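Local structure of CHAD domain (Ricinus communis, 6QV5) at residues A11-Q16 against L38-R43; A32-C37 against R65-A70; Q238-R243 against R282-D287. The protein probably binds inorganic polyphosphate through its all-helical CHAD domain and also holds a zinc ion. All blocks are in the same frame, centred on the assembly; numbering follows the deposited sequence.

In the fold
Interactions 1 and 2 are neighbours on helix 26-42, their centres 11 Å apart, and their segments alternate along the chain. They touch directly: Gln16 O receives a probable hydrogen bond from Asn36 ND2 at 2.8 Å, and the methyl of Ala15 packs on the guanidinium of Arg66. Through these contacts the extended N-terminal loop 11-16, helix 26-42 and helix 54-73 are joined in one continuous patch. Interaction 3 lies on the opposite side of the chain's centre, with its centre 28 Å from that of interaction 1 and 27 Å from that of interaction 2, where it joins helix 224-260 to a C-terminal turn. All three contacts lie away from the zinc site of His52 and His138.

Interaction 1. Residues A11-Q16 against L38-R43; sequences APFRAQ and LEHIQR
Gln16 N and Glu39 OE1 are joined through one water, which accepts from the first at 3.1 Å and donates to the second at 3.0 Å. In this way a backbone N-H of the loop is coupled to a carboxylate on the helix. Next to the bridge, the Phe13 ring reaches the helix because its CG stands anti to the backbone N (chi1 -172°). Arg43 CB sits over one face of that ring, 3.8 Å from its centroid, in a CH-pi contact, while the ring atom Phe13 CZ comes within 3.7 Å of Glu39 CD; ring and carboxylate planes are turned 62° apart. The extended loop 11-16 thus lies along the C-terminal part of helix 26-42, the first helix of this all-alpha CHAD fold, and docks on it through the Phe13 ring and the Ala15 methyl. The His40 imidazole takes two different approaches. Ala15 CB rests over its face, 3.7 Å from the ring centroid, a second CH-pi contact, whereas Phe13 O lies at the edge in the ring plane, 3.3 Å from His40 CD2. The buried imidazole is held from beyond the loop too: Gln59 OE1 pairs with His40 NE2, and Arg66 NH2 makes a weak hydrogen bond to His40 ND1. Asn44 ND2 hydrogen-bonds to both Phe13 O and His40 O.

Interaction 2. Residues A32-C37 against R65-A70; sequences AILGNC and RRLRSA
Cys37, Arg66 and Leu67 carry this contact between two nearly antiparallel helices, whose local axes approach to 9.2 Å at an angle of 157°. Cys37 points toward the facing helix, and its CA lies only 5.2 Å from Leu67 CA. Its thiol, placed beside its own backbone N by a chi1 of -72°, reaches over one face of the Arg66 guanidinium, with Cys37 SG 3.8 Å from Arg66 NH2. The other part of the same residue is apolar in its dealings: Cys37 CB meets Leu67 CD1 at 3.8 Å.

Arg66 runs out from helix 54-73 and bends at chi3 (76°), which brings its head to the side of helix 26-42. There Arg66 NH1 donates to Asn36 OD1 at 2.8 Å. The bond is moderately bent, and the donor is tilted from the carbonyl plane of the amide. Asn36 ND2 has its own partner in the N-terminal loop, so both ends of this buried amide are engaged.

Leu67 sends CD1 between Cys37 and Leu34, meeting Leu34 CD2 at 3.9 Å as the two leucine side chains cross at about a right angle. Ala70, one turn on from Arg66, offers its methyl to the same Leu34 CD2 and, more distantly, to Ile33 CG2. Trp159 and Met160 of helix 147-163 pack on Leu34, and Phe217 of helix 198-217 touches Cys37, Ile33 and Arg66; the pair is part of the four-helix-bundle architecture of this all-helical domain. The buried guanidinium charge is probably stabilised by the dipoles of nearby acceptors, chiefly the Asn36 amide oxygen, with His40 a weak second partner at NH2.

Interaction 3. Residues Q238-R243 against R282-D287; sequences QEELGR and RPADLD
Glu240 OE2 is gripped by two donors, Asp285 N across the contact at 3.0 Å and Arg243 NH2 of its own helix, also at 3.0 Å. The first bond is nearly straight, at 166°, and meets the oxygen on its anti side, tilted out of the carboxylate plane; the second is part of a salt bridge and comes from above that plane. The two donors approach from opposite faces. Since one belongs to the helix and the other to the turn, a single oxygen links the two. Glu240 can reach the turn because its chain, having left the helix with CG anti to the backbone N, folds at chi2 (56°).

Bonds of this kind secure the connection between helix 265-281 and helix 286-293 against the long helix 224-260. Arg282 is the first residue to leave helical geometry, and Asp285 occupies the N-cap position of the last helix while forming the centre of an inverse gamma turn. Glu240 engages its backbone N-H just where the chain enters that helix.

The guanidinium of Arg243 completes the network. Its two terminal nitrogens hold one carbonyl end-on: Arg243 NH1 donates to Arg282 O at 2.9 Å, and Arg243 NH2 donates to the same Arg282 O at 3.1 Å. Both reach the oxygen from one face of the carbonyl plane, while Arg282 O itself lies in the guanidinium plane. Pro283 O is a further close neighbour, 2.9 Å from Arg243 NH2. Beside the polar groups, Leu241 CD2 packs on Ala284 CB at 3.9 Å, and Ile289 of helix 286-293 touches both Glu240 and Leu241.

Interaction 1. Residues A11-Q16 against L38-R43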
loop_
_atom_site.group_PDB
_atom_site.type_symbol
_atom_site.label_atom_id
_atom_site.label_comp_id
_atom_site.label_asym_id
_atom_site.label_seq_id
_atom_site.Cartn_x
_atom_site.Cartn_y
_atom_site.Cartn_z
ATOM N N ALA A 11 -20.735 0.664 2.959
ATOM C CA ALA A 11 -20.043 -0.615 2.777
ATOM C C ALA A 11 -18.656 -0.463 2.123
ATOM O O ALA A 11 -18.533 0.257 1.126
ATOM C CB ALA A 11 -20.908 -1.568 1.965
ATOM N N PRO A 12 -17.604 -1.141 2.652
ATOM C CA PRO A 12 -16.270 -1.026 2.033
ATOM C C PRO A 12 -16.138 -1.873 0.770
ATOM O O PRO A 12 -16.664 -2.987 0.716
ATOM C CB PRO A 12 -15.311 -1.506 3.136
ATOM C CG PRO A 12 -16.175 -1.838 4.332
ATOM C CD PRO A 12 -17.563 -2.033 3.824
ATOM N N PHE A 13 -15.435 -1.344 -0.246
ATOM C CA PHE A 13 -15.228 -2.039 -1.514
ATOM C C PHE A 13 -13.803 -2.565 -1.651
ATOM O O PHE A 13 -12.850 -1.783 -1.692
ATOM C CB PHE A 13 -15.609 -1.141 -2.709
ATOM C CG PHE A 13 -15.605 -1.820 -4.062
ATOM C CD1 PHE A 13 -16.748 -2.439 -4.552
ATOM C CD2 PHE A 13 -14.471 -1.796 -4.868
ATOM C CE1 PHE A 13 -16.748 -3.052 -5.811
ATOM C CE2 PHE A 13 -14.471 -2.411 -6.124
ATOM C CZ PHE A 13 -15.610 -3.033 -6.587
ATOM N N ARG A 14 -13.670 -3.896 -1.733
ATOM C CA ARG A 14 -12.393 -4.578 -1.928
ATOM C C ARG A 14 -12.127 -4.724 -3.425
ATOM O O ARG A 14 -13.077 -4.747 -4.214
ATOM C CB ARG A 14 -12.400 -5.952 -1.246
ATOM C CG ARG A 14 -11.952 -5.900 0.201
ATOM C CD ARG A 14 -13.026 -6.393 1.150
ATOM N NE ARG A 14 -12.648 -6.182 2.549
ATOM C CZ ARG A 14 -11.979 -7.060 3.289
ATOM N NH1 ARG A 14 -11.608 -8.228 2.775
ATOM N NH2 ARG A 14 -11.676 -6.780 4.550
ATOM N N ALA A 15 -10.838 -4.817 -3.815
ATOM C CA ALA A 15 -10.417 -4.963 -5.210
ATOM C C ALA A 15 -11.054 -6.196 -5.849
ATOM O O ALA A 15 -10.933 -7.302 -5.315
ATOM C CB ALA A 15 -8.900 -5.044 -5.299
ATOM N N GLN A 16 -11.788 -5.982 -6.957
ATOM C CA GLN A 16 -12.476 -7.038 -7.703
ATOM C C GLN A 16 -11.468 -8.012 -8.306
ATOM O O GLN A 16 -10.427 -7.582 -8.810
ATOM C CB GLN A 16 -13.360 -6.433 -8.804
ATOM C CG GLN A 16 -14.842 -6.737 -8.630
ATOM C CD GLN A 16 -15.650 -6.274 -9.816
ATOM O OE1 GLN A 16 -16.151 -5.147 -9.856
ATOM N NE2 GLN A 16 -15.800 -7.139 -10.809
ATOM N N LEU A 38 -8.701 1.917 -10.601
ATOM C CA LEU A 38 -9.532 3.123 -10.547
ATOM C C LEU A 38 -10.893 2.848 -9.914
ATOM O O LEU A 38 -11.374 3.691 -9.160
ATOM C CB LEU A 38 -9.683 3.779 -11.929
ATOM C CG LEU A 38 -8.425 4.429 -12.525
ATOM C CD1 LEU A 38 -8.586 4.649 -14.020
ATOM C CD2 LEU A 38 -8.077 5.741 -11.829
ATOM N N GLU A 39 -11.486 1.659 -10.176
ATOM C CA GLU A 39 -12.765 1.230 -9.592
ATOM C C GLU A 39 -12.606 1.038 -8.074
ATOM O O GLU A 39 -13.482 1.451 -7.315
ATOM C CB GLU A 39 -13.272 -0.062 -10.259
ATOM C CG GLU A 39 -14.634 -0.539 -9.768
ATOM C CD GLU A 39 -15.011 -1.970 -10.111
ATOM O OE1 GLU A 39 -14.135 -2.862 -10.033
ATOM O OE2 GLU A 39 -16.196 -2.200 -10.439
ATOM N N HIS A 40 -11.468 0.451 -7.643
ATOM C CA HIS A 40 -11.127 0.208 -6.236
ATOM C C HIS A 40 -11.046 1.526 -5.442
ATOM O O HIS A 40 -11.442 1.565 -4.278
ATOM C CB HIS A 40 -9.815 -0.600 -6.138
ATOM C CG HIS A 40 -9.517 -1.188 -4.789
ATOM N ND1 HIS A 40 -8.261 -1.685 -4.488
ATOM C CD2 HIS A 40 -10.320 -1.359 -3.710
ATOM C CE1 HIS A 40 -8.333 -2.119 -3.239
ATOM N NE2 HIS A 40 -9.552 -1.947 -2.731
ATOM N N ILE A 41 -10.580 2.606 -6.097
ATOM C CA ILE A 41 -10.478 3.950 -5.521
ATOM C C ILE A 41 -11.869 4.618 -5.490
ATOM O O ILE A 41 -12.309 5.052 -4.422
ATOM C CB ILE A 41 -9.428 4.810 -6.301
ATOM C CG1 ILE A 41 -8.018 4.186 -6.231
ATOM C CG2 ILE A 41 -9.407 6.271 -5.815
ATOM C CD1 ILE A 41 -7.060 4.579 -7.356
ATOM N N GLN A 42 -12.536 4.683 -6.673
ATOM C CA GLN A 42 -13.844 5.309 -6.894
ATOM C C GLN A 42 -14.974 4.752 -6.014
ATOM O O GLN A 42 -15.748 5.532 -5.459
ATOM C CB GLN A 42 -14.213 5.232 -8.390
ATOM C CG GLN A 42 -15.529 5.902 -8.780
ATOM C CD GLN A 42 -16.680 4.925 -8.871
ATOM O OE1 GLN A 42 -16.645 3.941 -9.621
ATOM N NE2 GLN A 42 -17.734 5.183 -8.113
ATOM N N ARG A 43 -15.093 3.417 -5.909
ATOM C CA ARG A 43 -16.170 2.781 -5.136
ATOM C C ARG A 43 -16.079 2.991 -3.610
ATOM O O ARG A 43 -17.007 2.606 -2.892
ATOM C CB ARG A 43 -16.300 1.289 -5.482
ATOM C CG ARG A 43 -16.716 0.999 -6.933
ATOM C CD ARG A 43 -18.195 1.221 -7.205
ATOM N NE ARG A 43 -19.018 0.129 -6.683
ATOM C CZ ARG A 43 -20.128 0.300 -5.972
ATOM N NH1 ARG A 43 -20.561 1.522 -5.685
ATOM N NH2 ARG A 43 -20.813 -0.751 -5.539
HETATM O O HOH W 1 -11.647 -3.243 -8.417
#

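Interaction 2. Residues A32-C37 against R65-A70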
loop_
_atom_site.group_PDB
_atom_site.type_symbol
_atom_site.label_atom_id
_atom_site.label_comp_id
_atom_site.label_asym_id
_atom_site.label_seq_id
_atom_site.Cartn_x
_atom_site.Cartn_y
_atom_site.Cartn_z
ATOM N N ALA A 32 -7.771 -3.146 -18.321
ATOM C CA ALA A 32 -8.456 -4.014 -17.362
ATOM C C ALA A 32 -7.804 -3.914 -15.981
ATOM O O ALA A 32 -8.520 -3.880 -14.981
ATOM C CB ALA A 32 -8.454 -5.455 -17.848
ATOM N N ILE A 33 -6.449 -3.845 -15.933
ATOM C CA ILE A 33 -5.643 -3.716 -14.711
ATOM C C ILE A 33 -5.841 -2.324 -14.093
ATOM O O ILE A 33 -6.169 -2.230 -12.907
ATOM C CB ILE A 33 -4.140 -4.063 -14.977
ATOM C CG1 ILE A 33 -3.952 -5.582 -15.183
ATOM C CG2 ILE A 33 -3.209 -3.541 -13.861
ATOM C CD1 ILE A 33 -2.761 -5.984 -16.027
ATOM N N LEU A 34 -5.650 -1.254 -14.898
ATOM C CA LEU A 34 -5.808 0.130 -14.441
ATOM C C LEU A 34 -7.253 0.478 -14.100
ATOM O O LEU A 34 -7.484 1.234 -13.157
ATOM C CB LEU A 34 -5.219 1.137 -15.441
ATOM C CG LEU A 34 -3.691 1.210 -15.550
ATOM C CD1 LEU A 34 -3.290 2.165 -16.636
ATOM C CD2 LEU A 34 -3.046 1.663 -14.238
ATOM N N GLY A 35 -8.198 -0.096 -14.850
ATOM C CA GLY A 35 -9.632 0.078 -14.634
ATOM C C GLY A 35 -10.079 -0.526 -13.316
ATOM O O GLY A 35 -10.939 0.038 -12.637
ATOM N N ASN A 36 -9.470 -1.669 -12.941
ATOM C CA ASN A 36 -9.707 -2.382 -11.685
ATOM C C ASN A 36 -9.186 -1.537 -10.513
ATOM O O ASN A 36 -9.821 -1.496 -9.458
ATOM C CB ASN A 36 -9.009 -3.748 -11.714
ATOM C CG ASN A 36 -9.338 -4.641 -10.546
ATOM O OD1 ASN A 36 -8.747 -4.538 -9.467
ATOM N ND2 ASN A 36 -10.285 -5.545 -10.742
ATOM N N CYS A 37 -8.035 -0.856 -10.715
ATOM C CA CYS A 37 -7.400 0.022 -9.733
ATOM C C CYS A 37 -8.237 1.275 -9.507
ATOM O O CYS A 37 -8.470 1.643 -8.357
ATOM C CB CYS A 37 -5.975 0.371 -10.152
ATOM S SG CYS A 37 -4.801 -0.997 -10.005
ATOM N N ARG A 65 -2.290 2.806 -3.915
ATOM C CA ARG A 65 -1.013 2.083 -3.919
ATOM C C ARG A 65 -0.942 1.090 -5.079
ATOM O O ARG A 65 0.096 1.008 -5.740
ATOM C CB ARG A 65 -0.791 1.350 -2.591
ATOM C CG ARG A 65 -0.104 2.194 -1.540
ATOM C CD ARG A 65 0.548 1.314 -0.494
ATOM N NE ARG A 65 0.733 2.024 0.771
ATOM C CZ ARG A 65 -0.150 2.025 1.764
ATOM N NH1 ARG A 65 -1.286 1.348 1.653
ATOM N NH2 ARG A 65 0.099 2.697 2.880
ATOM N N ARG A 66 -2.051 0.353 -5.332
ATOM C CA ARG A 66 -2.186 -0.624 -6.421
ATOM C C ARG A 66 -2.069 0.070 -7.778
ATOM O O ARG A 66 -1.434 -0.470 -8.683
ATOM C CB ARG A 66 -3.527 -1.371 -6.328
ATOM C CG ARG A 66 -3.542 -2.482 -5.292
ATOM C CD ARG A 66 -4.898 -3.152 -5.173
ATOM N NE ARG A 66 -5.164 -4.056 -6.292
ATOM C CZ ARG A 66 -6.046 -3.822 -7.258
ATOM N NH1 ARG A 66 -6.213 -4.699 -8.238
ATOM N NH2 ARG A 66 -6.774 -2.712 -7.250
ATOM N N LEU A 67 -2.660 1.276 -7.903
ATOM C CA LEU A 67 -2.622 2.096 -9.112
ATOM C C LEU A 67 -1.195 2.577 -9.405
ATOM O O LEU A 67 -0.746 2.466 -10.546
ATOM C CB LEU A 67 -3.596 3.287 -8.983
ATOM C CG LEU A 67 -3.680 4.261 -10.168
ATOM C CD1 LEU A 67 -4.542 3.703 -11.295
ATOM C CD2 LEU A 67 -4.218 5.604 -9.723
ATOM N N ARG A 68 -0.485 3.088 -8.374
ATOM C CA ARG A 68 0.888 3.581 -8.494
ATOM C C ARG A 68 1.865 2.472 -8.906
ATOM O O ARG A 68 2.721 2.711 -9.761
ATOM C CB ARG A 68 1.347 4.272 -7.203
ATOM C CG ARG A 68 2.368 5.373 -7.458
ATOM C CD ARG A 68 3.299 5.584 -6.281
ATOM N NE ARG A 68 2.696 6.408 -5.233
ATOM C CZ ARG A 68 2.805 7.733 -5.160
ATOM N NH1 ARG A 68 3.487 8.402 -6.082
ATOM N NH2 ARG A 68 2.234 8.396 -4.164
ATOM N N SER A 69 1.712 1.258 -8.326
ATOM C CA SER A 69 2.546 0.096 -8.653
ATOM C C SER A 69 2.263 -0.404 -10.074
ATOM O O SER A 69 3.191 -0.844 -10.755
ATOM C CB SER A 69 2.363 -1.022 -7.629
ATOM O OG SER A 69 1.040 -1.534 -7.629
ATOM N N ALA A 70 0.992 -0.307 -10.526
ATOM C CA ALA A 70 0.571 -0.689 -11.879
ATOM C C ALA A 70 1.174 0.271 -12.909
ATOM O O ALA A 70 1.607 -0.173 -13.968
ATOM C CB ALA A 70 -0.946 -0.690 -11.987
#

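Interaction 3. Residues Q238-R243 against R282-D287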
loop_
_atom_site.group_PDB
_atom_site.type_symbol
_atom_site.label_atom_id
_atom_site.label_comp_id
_atom_site.label_asym_id
_atom_site.label_seq_id
_atom_site.Cartn_x
_atom_site.Cartn_y
_atom_site.Cartn_z
ATOM N N GLN A 238 5.253 -9.363 4.311
ATOM C CA GLN A 238 4.663 -8.020 4.356
ATOM C C GLN A 238 4.104 -7.724 5.754
ATOM O O GLN A 238 4.278 -6.613 6.256
ATOM C CB GLN A 238 3.553 -7.894 3.298
ATOM C CG GLN A 238 3.149 -6.457 2.968
ATOM C CD GLN A 238 1.875 -6.379 2.156
ATOM O OE1 GLN A 238 1.689 -7.085 1.156
ATOM N NE2 GLN A 238 0.972 -5.499 2.562
ATOM N N GLU A 239 3.442 -8.725 6.370
ATOM C CA GLU A 239 2.849 -8.662 7.708
ATOM C C GLU A 239 3.931 -8.444 8.780
ATOM O O GLU A 239 3.717 -7.664 9.710
ATOM C CB GLU A 239 2.063 -9.958 7.986
ATOM C CG GLU A 239 1.181 -9.926 9.223
ATOM C CD GLU A 239 0.705 -11.295 9.669
ATOM O OE1 GLU A 239 -0.175 -11.870 8.988
ATOM O OE2 GLU A 239 1.214 -11.794 10.699
ATOM N N GLU A 240 5.088 -9.125 8.636
ATOM C CA GLU A 240 6.214 -9.040 9.565
ATOM C C GLU A 240 6.946 -7.699 9.484
ATOM O O GLU A 240 7.130 -7.053 10.519
ATOM C CB GLU A 240 7.172 -10.239 9.390
ATOM C CG GLU A 240 8.372 -10.268 10.334
ATOM C CD GLU A 240 8.120 -10.234 11.832
ATOM O OE1 GLU A 240 7.086 -10.776 12.288
ATOM O OE2 GLU A 240 8.973 -9.673 12.555
ATOM N N LEU A 241 7.359 -7.282 8.271
ATOM C CA LEU A 241 8.059 -6.010 8.057
ATOM C C LEU A 241 7.149 -4.799 8.301
ATOM O O LEU A 241 7.635 -3.748 8.719
ATOM C CB LEU A 241 8.694 -5.942 6.657
ATOM C CG LEU A 241 9.877 -6.877 6.381
ATOM C CD1 LEU A 241 10.015 -7.152 4.899
ATOM C CD2 LEU A 241 11.181 -6.318 6.942
ATOM N N GLY A 242 5.848 -4.973 8.050
ATOM C CA GLY A 242 4.826 -3.952 8.257
ATOM C C GLY A 242 4.562 -3.680 9.725
ATOM O O GLY A 242 4.271 -2.541 10.099
ATOM N N ARG A 243 4.670 -4.734 10.567
ATOM C CA ARG A 243 4.493 -4.682 12.024
ATOM C C ARG A 243 5.538 -3.744 12.646
ATOM O O ARG A 243 5.178 -2.872 13.438
ATOM C CB ARG A 243 4.590 -6.101 12.623
ATOM C CG ARG A 243 4.564 -6.162 14.152
ATOM C CD ARG A 243 5.158 -7.453 14.709
ATOM N NE ARG A 243 6.551 -7.671 14.298
ATOM C CZ ARG A 243 7.615 -7.162 14.914
ATOM N NH1 ARG A 243 7.467 -6.386 15.982
ATOM N NH2 ARG A 243 8.834 -7.420 14.464
ATOM N N ARG A 282 11.438 -6.503 19.905
ATOM C CA ARG A 282 10.793 -7.266 18.836
ATOM C C ARG A 282 11.110 -6.651 17.456
ATOM O O ARG A 282 10.232 -6.021 16.857
ATOM C CB ARG A 282 9.272 -7.393 19.070
ATOM C CG ARG A 282 8.886 -8.269 20.261
ATOM C CD ARG A 282 7.424 -8.692 20.223
ATOM N NE ARG A 282 6.505 -7.570 20.439
ATOM C CZ ARG A 282 5.179 -7.677 20.464
ATOM N NH1 ARG A 282 4.597 -8.858 20.294
ATOM N NH2 ARG A 282 4.426 -6.604 20.665
ATOM N N PRO A 283 12.351 -6.798 16.922
ATOM C CA PRO A 283 12.626 -6.238 15.588
ATOM C C PRO A 283 12.095 -7.154 14.484
ATOM O O PRO A 283 11.642 -8.265 14.782
ATOM C CB PRO A 283 14.151 -6.111 15.564
ATOM C CG PRO A 283 14.644 -7.151 16.517
ATOM C CD PRO A 283 13.525 -7.528 17.452
ATOM N N ALA A 284 12.128 -6.691 13.216
ATOM C CA ALA A 284 11.671 -7.486 12.075
ATOM C C ALA A 284 12.545 -8.739 11.984
ATOM O O ALA A 284 13.752 -8.632 11.746
ATOM C CB ALA A 284 11.760 -6.667 10.792
ATOM N N ASP A 285 11.952 -9.913 12.290
ATOM C CA ASP A 285 12.660 -11.196 12.298
ATOM C C ASP A 285 13.100 -11.580 10.889
ATOM O O ASP A 285 12.371 -12.262 10.163
ATOM C CB ASP A 285 11.824 -12.304 12.975
ATOM C CG ASP A 285 12.595 -13.559 13.360
ATOM O OD1 ASP A 285 13.848 -13.531 13.318
ATOM O OD2 ASP A 285 11.947 -14.563 13.726
ATOM N N LEU A 286 14.299 -11.102 10.506
ATOM C CA LEU A 286 14.897 -11.328 9.191
ATOM C C LEU A 286 15.174 -12.802 8.927
ATOM O O LEU A 286 14.993 -13.240 7.797
ATOM C CB LEU A 286 16.174 -10.487 8.978
ATOM C CG LEU A 286 16.143 -8.981 9.315
ATOM C CD1 LEU A 286 17.453 -8.336 8.959
ATOM C CD2 LEU A 286 15.015 -8.244 8.593
ATOM N N ASP A 287 15.572 -13.567 9.968
ATOM C CA ASP A 287 15.845 -15.006 9.871
ATOM C C ASP A 287 14.601 -15.799 9.448
ATOM O O ASP A 287 14.716 -16.709 8.625
ATOM C CB ASP A 287 16.433 -15.549 11.187
ATOM C CG ASP A 287 17.847 -15.083 11.509
ATOM O OD1 ASP A 287 18.486 -14.453 10.631
ATOM O OD2 ASP A 287 18.320 -15.355 12.635
#